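Local structure of phosphoribosylformylglycinamidine synthase 2 (Thermus thermophilus, 3VIU) at residues Ala553-Arg558 with Leu630-Phe635; Lys600-Ala605 with Arg680-Arg685; Arg607-Arg612 with Gln671-Leu676. The protein belongs to the AIR synthase-related (PurM-like) family, with two pairs of N- and C-terminal family domains in one chain, and carries ADP and a magnesium ion in this model. One frame throughout, in Å; residues are numbered along the deposited sequence.

Contact 1 of 3, residues Ala553-Arg558 with Leu630-Phe635; sequences AEMGFR and LAEMTF
Gly556 and Met633 bring their CA atoms to 4.5 Å where the irregular loop 553-558 passes helix 625-634, and the backbone N-H of Phe557 gives an almost straight hydrogen bond to Met633 O (N to O 2.8 Å, 173° at the hydrogen). That oxygen also meets Gly556 CA in a weaker CA-H...O contact, and water 1 donates both to it and to Phe557 O, bridging the two backbones. The Phe557 ring then lies against the Met633 side chain. Met633 CB stands over the centre of one ring face, 3.6 Å from the centroid, while the selenium of this selenomethionine sits obliquely, 4.5 Å from the same centroid, in a Met-aromatic contact. A bend at chi3 (91°) brings Met633 CE to 3.6 Å from Phe557 CE1. Thr634 CG2 comes in at the edge of the ring, 3.9 Å from Phe557 CE2; its OG1 turns back to bond Ala631 O. Met555, also selenomethionine, curls its CE against Glu632 O, but so closely that the detail is doubtful. His619 of strand 618-620 touches Met555, Glu632 and Met633, and Leu662 of strand 661-665 backs Leu630 and Met633. Chemically, the loop is tied to the helix through one buried carbonyl that takes two conventional hydrogen bonds, with the Phe557 ring, packed on Met633 CB, lying beside that polar link.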
loop_
_atom_site.group_PDB
_atom_site.type_symbol
_atom_site.label_atom_id
_atom_site.label_comp_id
_atom_site.label_asym_id
_atom_site.label_seq_id
_atom_site.Cartn_x
_atom_site.Cartn_y
_atom_site.Cartn_z
ATOM N N ALA A 553 11.350 10.686 16.143
ATOM C CA ALA A 553 12.563 11.133 15.496
ATOM C C ALA A 553 12.238 11.486 14.059
ATOM O O ALA A 553 11.365 10.882 13.449
ATOM C CB ALA A 553 13.622 10.036 15.538
ATOM N N GLU A 554 12.912 12.492 13.527
ATOM C CA GLU A 554 12.711 12.858 12.137
ATOM C C GLU A 554 14.085 12.835 11.487
ATOM O O GLU A 554 15.103 12.786 12.177
ATOM C CB GLU A 554 12.015 14.220 12.001
ATOM C CG GLU A 554 12.625 15.387 12.736
ATOM C CD GLU A 554 11.749 16.635 12.613
ATOM O OE1 GLU A 554 10.829 16.812 13.441
ATOM O OE2 GLU A 554 11.971 17.427 11.671
HETATM N N MSE A 555 14.121 12.858 10.166
HETATM C CA MSE A 555 15.376 12.764 9.441
HETATM C C MSE A 555 16.246 14.008 9.349
HETATM O O MSE A 555 17.456 13.897 9.184
HETATM C CB MSE A 555 15.091 12.294 8.027
HETATM C CG MSE A 555 14.421 13.366 7.204
HETATM SE SE MSE A 555 14.306 12.865 5.364
HETATM C CE MSE A 555 16.190 12.860 4.966
ATOM N N GLY A 556 15.643 15.186 9.435
ATOM C CA GLY A 556 16.419 16.405 9.289
ATOM C C GLY A 556 17.387 16.807 10.389
ATOM O O GLY A 556 17.058 16.733 11.579
ATOM N N PHE A 557 18.591 17.222 10.001
ATOM C CA PHE A 557 19.545 17.687 10.996
ATOM C C PHE A 557 18.879 18.935 11.559
ATOM O O PHE A 557 18.513 19.837 10.810
ATOM C CB PHE A 557 20.888 18.054 10.360
ATOM C CG PHE A 557 21.666 16.872 9.845
ATOM C CD1 PHE A 557 21.738 15.692 10.581
ATOM C CD2 PHE A 557 22.359 16.957 8.639
ATOM C CE1 PHE A 557 22.489 14.615 10.127
ATOM C CE2 PHE A 557 23.117 15.886 8.171
ATOM C CZ PHE A 557 23.185 14.708 8.917
ATOM N N ARG A 558 18.717 18.996 12.875
ATOM C CA ARG A 558 18.041 20.135 13.463
ATOM C C ARG A 558 18.905 21.199 14.105
ATOM O O ARG A 558 18.471 22.344 14.253
ATOM C CB ARG A 558 16.986 19.644 14.457
ATOM C CG ARG A 558 15.578 19.682 13.872
ATOM C CD ARG A 558 14.532 19.127 14.823
ATOM N NE ARG A 558 14.628 17.678 14.957
ATOM C CZ ARG A 558 13.754 16.935 15.625
ATOM N NH1 ARG A 558 13.915 15.623 15.696
ATOM N NH2 ARG A 558 12.718 17.503 16.227
ATOM N N LEU A 630 22.894 11.173 3.489
ATOM C CA LEU A 630 23.483 12.318 4.165
ATOM C C LEU A 630 22.917 13.635 3.628
ATOM O O LEU A 630 22.524 14.511 4.404
ATOM C CB LEU A 630 24.997 12.275 3.979
ATOM C CG LEU A 630 25.948 12.237 5.180
ATOM C CD1 LEU A 630 25.354 11.516 6.370
ATOM C CD2 LEU A 630 27.216 11.553 4.726
ATOM N N ALA A 631 22.849 13.774 2.306
ATOM C CA ALA A 631 22.333 15.006 1.716
ATOM C C ALA A 631 20.858 15.252 2.051
ATOM O O ALA A 631 20.444 16.390 2.271
ATOM C CB ALA A 631 22.535 14.992 0.200
ATOM N N GLU A 632 20.068 14.184 2.088
ATOM C CA GLU A 632 18.647 14.310 2.399
ATOM C C GLU A 632 18.409 14.859 3.796
ATOM O O GLU A 632 17.376 15.471 4.057
ATOM C CB GLU A 632 17.940 12.954 2.254
ATOM C CG GLU A 632 17.830 12.476 0.808
ATOM C CD GLU A 632 17.141 11.132 0.674
ATOM O OE1 GLU A 632 16.294 10.987 -0.238
ATOM O OE2 GLU A 632 17.450 10.218 1.469
HETATM N N MSE A 633 19.369 14.659 4.692
HETATM C CA MSE A 633 19.206 15.121 6.062
HETATM C C MSE A 633 19.468 16.606 6.250
HETATM O O MSE A 633 19.071 17.187 7.253
HETATM C CB MSE A 633 20.097 14.305 6.998
HETATM C CG MSE A 633 19.726 12.832 7.040
HETATM SE SE MSE A 633 20.980 11.759 8.064
HETATM C CE MSE A 633 20.143 11.849 9.811
ATOM N N THR A 634 20.120 17.220 5.273
ATOM C CA THR A 634 20.430 18.641 5.342
ATOM C C THR A 634 19.308 19.518 4.759
ATOM O O THR A 634 19.244 20.720 5.025
ATOM C CB THR A 634 21.705 18.941 4.566
ATOM O OG1 THR A 634 21.424 18.881 3.165
ATOM C CG2 THR A 634 22.784 17.917 4.889
ATOM N N PHE A 635 18.423 18.915 3.970
ATOM C CA PHE A 635 17.332 19.658 3.336
ATOM C C PHE A 635 16.232 20.249 4.236
ATOM O O PHE A 635 15.871 21.423 4.096
ATOM C CB PHE A 635 16.647 18.787 2.273
ATOM C CG PHE A 635 17.565 18.307 1.185
ATOM C CD1 PHE A 635 18.675 19.060 0.798
ATOM C CD2 PHE A 635 17.290 17.124 0.505
ATOM C CE1 PHE A 635 19.495 18.642 -0.253
ATOM C CE2 PHE A 635 18.103 16.693 -0.548
ATOM C CZ PHE A 635 19.206 17.455 -0.929
HETATM O O HOH W 1 18.344 19.723 8.085
#

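Contact 2 of 3, residues Lys600-Ala605 with Arg680-Arg685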
loop_
_atom_site.group_PDB
_atom_site.type_symbol
_atom_site.label_atom_id
_atom_site.label_comp_id
_atom_site.label_asym_id
_atom_site.label_seq_id
_atom_site.Cartn_x
_atom_site.Cartn_y
_atom_site.Cartn_z
ATOM N N LYS A 600 16.650 -6.877 12.022
ATOM C CA LYS A 600 15.820 -6.846 13.226
ATOM C C LYS A 600 16.547 -6.180 14.396
ATOM O O LYS A 600 15.976 -5.348 15.103
ATOM C CB LYS A 600 15.406 -8.274 13.613
ATOM C CG LYS A 600 14.538 -8.380 14.864
ATOM C CD LYS A 600 13.989 -9.794 15.021
ATOM C CE LYS A 600 13.003 -9.914 16.183
ATOM N NZ LYS A 600 13.656 -9.873 17.528
ATOM N N ALA A 601 17.807 -6.547 14.598
ATOM C CA ALA A 601 18.593 -5.983 15.685
ATOM C C ALA A 601 18.790 -4.475 15.504
ATOM O O ALA A 601 18.766 -3.722 16.476
ATOM C CB ALA A 601 19.944 -6.691 15.772
ATOM N N VAL A 602 18.982 -4.036 14.264
ATOM C CA VAL A 602 19.165 -2.613 13.993
ATOM C C VAL A 602 17.869 -1.845 14.262
ATOM O O VAL A 602 17.897 -0.753 14.841
ATOM C CB VAL A 602 19.607 -2.362 12.519
ATOM C CG1 VAL A 602 19.584 -0.874 12.212
ATOM C CG2 VAL A 602 21.015 -2.903 12.289
ATOM N N GLN A 603 16.737 -2.415 13.845
ATOM C CA GLN A 603 15.439 -1.773 14.046
ATOM C C GLN A 603 15.126 -1.606 15.532
ATOM O O GLN A 603 14.566 -0.593 15.951
ATOM C CB GLN A 603 14.314 -2.575 13.373
ATOM C CG GLN A 603 14.446 -2.713 11.861
ATOM C CD GLN A 603 13.111 -2.913 11.148
ATOM O OE1 GLN A 603 13.077 -3.178 9.952
ATOM N NE2 GLN A 603 12.012 -2.778 11.880
ATOM N N GLU A 604 15.487 -2.603 16.330
ATOM C CA GLU A 604 15.243 -2.529 17.761
ATOM C C GLU A 604 16.259 -1.608 18.407
ATOM O O GLU A 604 15.955 -0.938 19.394
ATOM C CB GLU A 604 15.302 -3.918 18.390
ATOM C CG GLU A 604 14.119 -4.777 17.987
ATOM C CD GLU A 604 14.272 -6.228 18.387
ATOM O OE1 GLU A 604 13.397 -7.043 18.009
ATOM O OE2 GLU A 604 15.263 -6.548 19.077
ATOM N N ALA A 605 17.464 -1.563 17.849
ATOM C CA ALA A 605 18.483 -0.688 18.402
ATOM C C ALA A 605 18.072 0.768 18.192
ATOM O O ALA A 605 18.189 1.592 19.104
ATOM C CB ALA A 605 19.822 -0.951 17.744
ATOM N N ARG A 680 24.707 -4.669 21.705
ATOM C CA ARG A 680 23.862 -5.330 20.717
ATOM C C ARG A 680 24.719 -5.979 19.635
ATOM O O ARG A 680 24.193 -6.509 18.657
ATOM C CB ARG A 680 22.915 -4.322 20.063
ATOM C CG ARG A 680 21.991 -3.605 21.022
ATOM C CD ARG A 680 21.090 -4.577 21.757
ATOM N NE ARG A 680 20.249 -3.888 22.732
ATOM C CZ ARG A 680 19.268 -3.046 22.419
ATOM N NH1 ARG A 680 18.989 -2.785 21.150
ATOM N NH2 ARG A 680 18.572 -2.457 23.379
ATOM N N GLY A 681 26.038 -5.926 19.815
ATOM C CA GLY A 681 26.964 -6.496 18.849
ATOM C C GLY A 681 26.795 -5.912 17.455
ATOM O O GLY A 681 27.011 -6.594 16.451
ATOM N N LEU A 682 26.419 -4.639 17.388
ATOM C CA LEU A 682 26.195 -3.978 16.108
ATOM C C LEU A 682 27.365 -3.130 15.622
ATOM O O LEU A 682 27.906 -2.309 16.364
ATOM C CB LEU A 682 24.941 -3.100 16.185
ATOM C CG LEU A 682 23.585 -3.776 16.406
ATOM C CD1 LEU A 682 22.464 -2.747 16.324
ATOM C CD2 LEU A 682 23.382 -4.856 15.352
ATOM N N PRO A 683 27.778 -3.325 14.360
ATOM C CA PRO A 683 28.891 -2.532 13.833
ATOM C C PRO A 683 28.376 -1.104 13.764
ATOM O O PRO A 683 27.197 -0.888 13.480
ATOM C CB PRO A 683 29.109 -3.118 12.442
ATOM C CG PRO A 683 28.572 -4.526 12.556
ATOM C CD PRO A 683 27.327 -4.320 13.372
ATOM N N TYR A 684 29.238 -0.136 14.044
ATOM C CA TYR A 684 28.828 1.263 14.000
ATOM C C TYR A 684 30.049 2.146 13.824
ATOM O O TYR A 684 31.186 1.681 13.933
ATOM C CB TYR A 684 28.089 1.651 15.289
ATOM C CG TYR A 684 28.987 1.893 16.486
ATOM C CD1 TYR A 684 29.620 3.126 16.671
ATOM C CD2 TYR A 684 29.216 0.891 17.425
ATOM C CE1 TYR A 684 30.461 3.354 17.760
ATOM C CE2 TYR A 684 30.060 1.107 18.521
ATOM C CZ TYR A 684 30.677 2.341 18.679
ATOM O OH TYR A 684 31.518 2.560 19.748
ATOM N N ARG A 685 29.804 3.423 13.548
ATOM C CA ARG A 685 30.880 4.390 13.367
ATOM C C ARG A 685 30.440 5.806 13.682
ATOM O O ARG A 685 29.288 6.184 13.459
ATOM C CB ARG A 685 31.407 4.362 11.930
ATOM C CG ARG A 685 32.419 3.264 11.629
ATOM C CD ARG A 685 33.516 3.785 10.697
ATOM N NE ARG A 685 34.378 4.762 11.364
ATOM C CZ ARG A 685 34.763 5.920 10.831
ATOM N NH1 ARG A 685 34.365 6.272 9.611
ATOM N NH2 ARG A 685 35.547 6.733 11.527
HETATM O O HOH W 2 19.300 -4.652 19.235
#
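Arg680 and Leu682 lean on helix 596-611 from the turn that joins helix 670-679 to strand 684-690, a helix-to-strand connection of the second C-terminal AIR synthase-related domain. Between them Gly681, with positive phi, ends the preceding helix in a Schellman motif. Leu682 carries the apolar part and straddles one turn of the facing helix. Its CD1 rests 3.5 Å from Ala605 CB and 3.8 Å from Ala601 O, while the other branch, CD2, reaches Ala601 CB at 3.9 Å. Val602 CG2 adds a looser touch, 4.3 Å from Leu682 CD1. Arg680 works along the partly exposed side. Bent at chi2 (-61°), it turns its guanidinium so that the edge, not a face, approaches the helix, with NH1 3.5 Å from Ala605 CA. No direct hydrogen bond crosses here; water 2 accepts from Arg680 NH1 (2.7 Å) and donates to Ala601 O, bridging turn and helix. The other terminal nitrogen, NH2, makes a salt bridge with Asp608, further along the same helix. Glu604 is nearby but its OE1 pairs with Lys600 NZ at 2.9 Å, one turn back. Ile567 of strand 563-567 packs on both Val602 and Leu682, and Arg598 touches Leu682 and Pro683 from the start of helix 596-611. Backbone bonding of Pro683 with Gly568 and of Arg685 with Leu566 then leads the chain into the sheet beside strand 563-567.

Contact 3 of 3, residues Arg607-Arg612 with Gln671-Leu676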
loop_
_atom_site.group_PDB
_atom_site.type_symbol
_atom_site.label_atom_id
_atom_site.label_comp_id
_atom_site.label_asym_id
_atom_site.label_seq_id
_atom_site.Cartn_x
_atom_site.Cartn_y
_atom_site.Cartn_z
ATOM N N ARG A 607 14.988 1.974 17.709
ATOM C CA ARG A 607 13.803 2.322 18.485
ATOM C C ARG A 607 14.197 2.558 19.951
ATOM O O ARG A 607 13.726 3.511 20.573
ATOM C CB ARG A 607 12.726 1.227 18.392
ATOM C CG ARG A 607 12.133 1.058 16.992
ATOM C CD ARG A 607 10.798 0.292 17.006
ATOM N NE ARG A 607 10.908 -1.040 17.601
ATOM C CZ ARG A 607 11.213 -2.149 16.933
ATOM N NH1 ARG A 607 11.440 -2.108 15.624
ATOM N NH2 ARG A 607 11.299 -3.302 17.582
ATOM N N ASP A 608 15.063 1.704 20.496
ATOM C CA ASP A 608 15.510 1.859 21.880
ATOM C C ASP A 608 16.177 3.206 22.064
ATOM O O ASP A 608 15.859 3.958 22.990
ATOM C CB ASP A 608 16.507 0.769 22.268
ATOM C CG ASP A 608 15.842 -0.558 22.513
ATOM O OD1 ASP A 608 14.628 -0.567 22.825
ATOM O OD2 ASP A 608 16.525 -1.597 22.404
ATOM N N LEU A 609 17.114 3.484 21.166
ATOM C CA LEU A 609 17.868 4.722 21.158
ATOM C C LEU A 609 16.937 5.933 21.226
ATOM O O LEU A 609 17.183 6.881 21.975
ATOM C CB LEU A 609 18.717 4.764 19.884
ATOM C CG LEU A 609 20.237 4.946 19.947
ATOM C CD1 LEU A 609 20.834 4.301 21.181
ATOM C CD2 LEU A 609 20.836 4.360 18.685
ATOM N N ILE A 610 15.855 5.889 20.460
ATOM C CA ILE A 610 14.901 6.994 20.414
ATOM C C ILE A 610 13.964 7.045 21.632
ATOM O O ILE A 610 13.684 8.126 22.157
ATOM C CB ILE A 610 14.062 6.918 19.114
ATOM C CG1 ILE A 610 13.569 8.303 18.703
ATOM C CG2 ILE A 610 12.869 6.002 19.315
ATOM C CD1 ILE A 610 12.468 8.860 19.571
ATOM N N GLN A 611 13.486 5.888 22.084
ATOM C CA GLN A 611 12.585 5.846 23.231
ATOM C C GLN A 611 13.293 6.293 24.507
ATOM O O GLN A 611 12.677 6.873 25.396
ATOM C CB GLN A 611 12.013 4.435 23.408
ATOM C CG GLN A 611 11.318 3.904 22.152
ATOM C CD GLN A 611 10.794 2.486 22.308
ATOM O OE1 GLN A 611 11.497 1.601 22.807
ATOM N NE2 GLN A 611 9.559 2.259 21.869
ATOM N N ARG A 612 14.591 6.024 24.595
ATOM C CA ARG A 612 15.357 6.418 25.768
ATOM C C ARG A 612 15.772 7.877 25.661
ATOM O O ARG A 612 16.503 8.375 26.514
ATOM C CB ARG A 612 16.610 5.565 25.907
ATOM C CG ARG A 612 16.353 4.104 26.142
ATOM C CD ARG A 612 17.674 3.378 26.237
ATOM N NE ARG A 612 17.505 1.946 26.440
ATOM C CZ ARG A 612 18.517 1.098 26.582
ATOM N NH1 ARG A 612 19.767 1.545 26.545
ATOM N NH2 ARG A 612 18.283 -0.197 26.753
ATOM N N GLN A 671 28.637 8.422 24.674
ATOM C CA GLN A 671 29.042 7.171 25.307
ATOM C C GLN A 671 27.904 6.194 25.598
ATOM O O GLN A 671 28.072 4.985 25.418
ATOM C CB GLN A 671 29.801 7.440 26.609
ATOM C CG GLN A 671 30.422 6.171 27.180
ATOM C CD GLN A 671 30.953 6.340 28.593
ATOM O OE1 GLN A 671 31.687 5.487 29.092
ATOM N NE2 GLN A 671 30.576 7.436 29.246
ATOM N N GLU A 672 26.764 6.703 26.059
ATOM C CA GLU A 672 25.617 5.848 26.359
ATOM C C GLU A 672 25.059 5.215 25.090
ATOM O O GLU A 672 24.584 4.079 25.106
ATOM C CB GLU A 672 24.491 6.645 27.011
ATOM C CG GLU A 672 24.830 7.339 28.303
ATOM C CD GLU A 672 23.736 8.301 28.696
ATOM O OE1 GLU A 672 22.601 7.842 28.952
ATOM O OE2 GLU A 672 24.008 9.517 28.730
ATOM N N ALA A 673 25.100 5.969 23.998
ATOM C CA ALA A 673 24.594 5.483 22.726
ATOM C C ALA A 673 25.528 4.414 22.200
ATOM O O ALA A 673 25.088 3.337 21.797
ATOM C CB ALA A 673 24.485 6.632 21.728
ATOM N N THR A 674 26.824 4.704 22.219
ATOM C CA THR A 674 27.800 3.747 21.727
ATOM C C THR A 674 27.844 2.502 22.610
ATOM O O THR A 674 28.144 1.402 22.148
ATOM C CB THR A 674 29.204 4.377 21.645
ATOM O OG1 THR A 674 29.598 4.851 22.939
ATOM C CG2 THR A 674 29.202 5.537 20.655
ATOM N N LEU A 675 27.533 2.675 23.883
ATOM C CA LEU A 675 27.531 1.553 24.800
ATOM C C LEU A 675 26.369 0.639 24.406
ATOM O O LEU A 675 26.504 -0.585 24.384
ATOM C CB LEU A 675 27.365 2.069 26.234
ATOM C CG LEU A 675 27.798 1.186 27.409
ATOM C CD1 LEU A 675 26.830 0.031 27.590
ATOM C CD2 LEU A 675 29.224 0.685 27.168
ATOM N N LEU A 676 25.232 1.244 24.064
ATOM C CA LEU A 676 24.043 0.493 23.667
ATOM C C LEU A 676 24.286 -0.327 22.394
ATOM O O LEU A 676 24.006 -1.528 22.355
ATOM C CB LEU A 676 22.864 1.456 23.473
ATOM C CG LEU A 676 21.499 0.926 23.008
ATOM C CD1 LEU A 676 20.409 1.931 23.373
ATOM C CD2 LEU A 676 21.507 0.686 21.495
#
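The guanidinium of Arg612 receives Leu676 CD1 over one face, the methyl lying 3.3 Å from NH1 and 3.8 Å from CZ, so the flat cation serves here as a lid over a leucine. The Asp608 carboxylate turns to Arg680 instead, and only its CB meets Leu676. Asp608 lies in helix 596-611 and Arg612 directly follows it; this helix pairs antiparallel with helix 670-679 in the second C-terminal AIR synthase-related domain. The segments 607-611 and 671-676 run at 153° between their N-to-C directions, with axes 10.9 Å apart. Both helices lie over the same seven-stranded sheet, where Leu609 rests on Phe663 and Ala673 on Val665 of strand 661-665. Between the helices Leu676 is the side chain that reaches across. Its CG points away from the backbone N (chi1 178°), which carries both methyls out toward the partner helix. Leu609 answers from the other side, its CD1 meeting Leu676 CD2 at 3.7 Å; the still shorter approach of the two CD1 methyls looks tight for apolar carbons, and since Leu609 has an unusual first torsion (chi1 -124°), its exact placement is doubtful. The same Leu609 CD1 lies 4.2 Å from Ala673 CA, at the level where the backbones come closest, the two CA atoms of Leu609 and Ala673 being 6.9 Å apart. Arg612, extended from CG to NE, follows the solvent side of the leucines. On the neighbouring turn of the helix, Asp608 CB lies 4.2 Å from Leu676 CD1.

Overall arrangement
Contacts 2 and 3 share helix 596-611, their centres 10 Å apart, and join where Arg680 of contact 2 meets Asp608 of contact 3, a pair modelled too close for its length to be reliable in detail; Arg612 brings a second guanidinium close by. Tyr684 OH also packs on Thr674 CB, 3.5 Å away. Contact 1 lies about 20 Å, centre to centre, from contact 2 and about 19 Å from contact 3, touching the latter through Ala553 CB and Ile610 CG1 (3.6 Å). Contact 1 is nearer than contact 2 to the magnesium site of Asp430, Asn472 and Asp620: the Glu632 side chain is about 6 Å from the ion, against about 12 Å for Val602. None of the three supplies a residue of the ADP pocket.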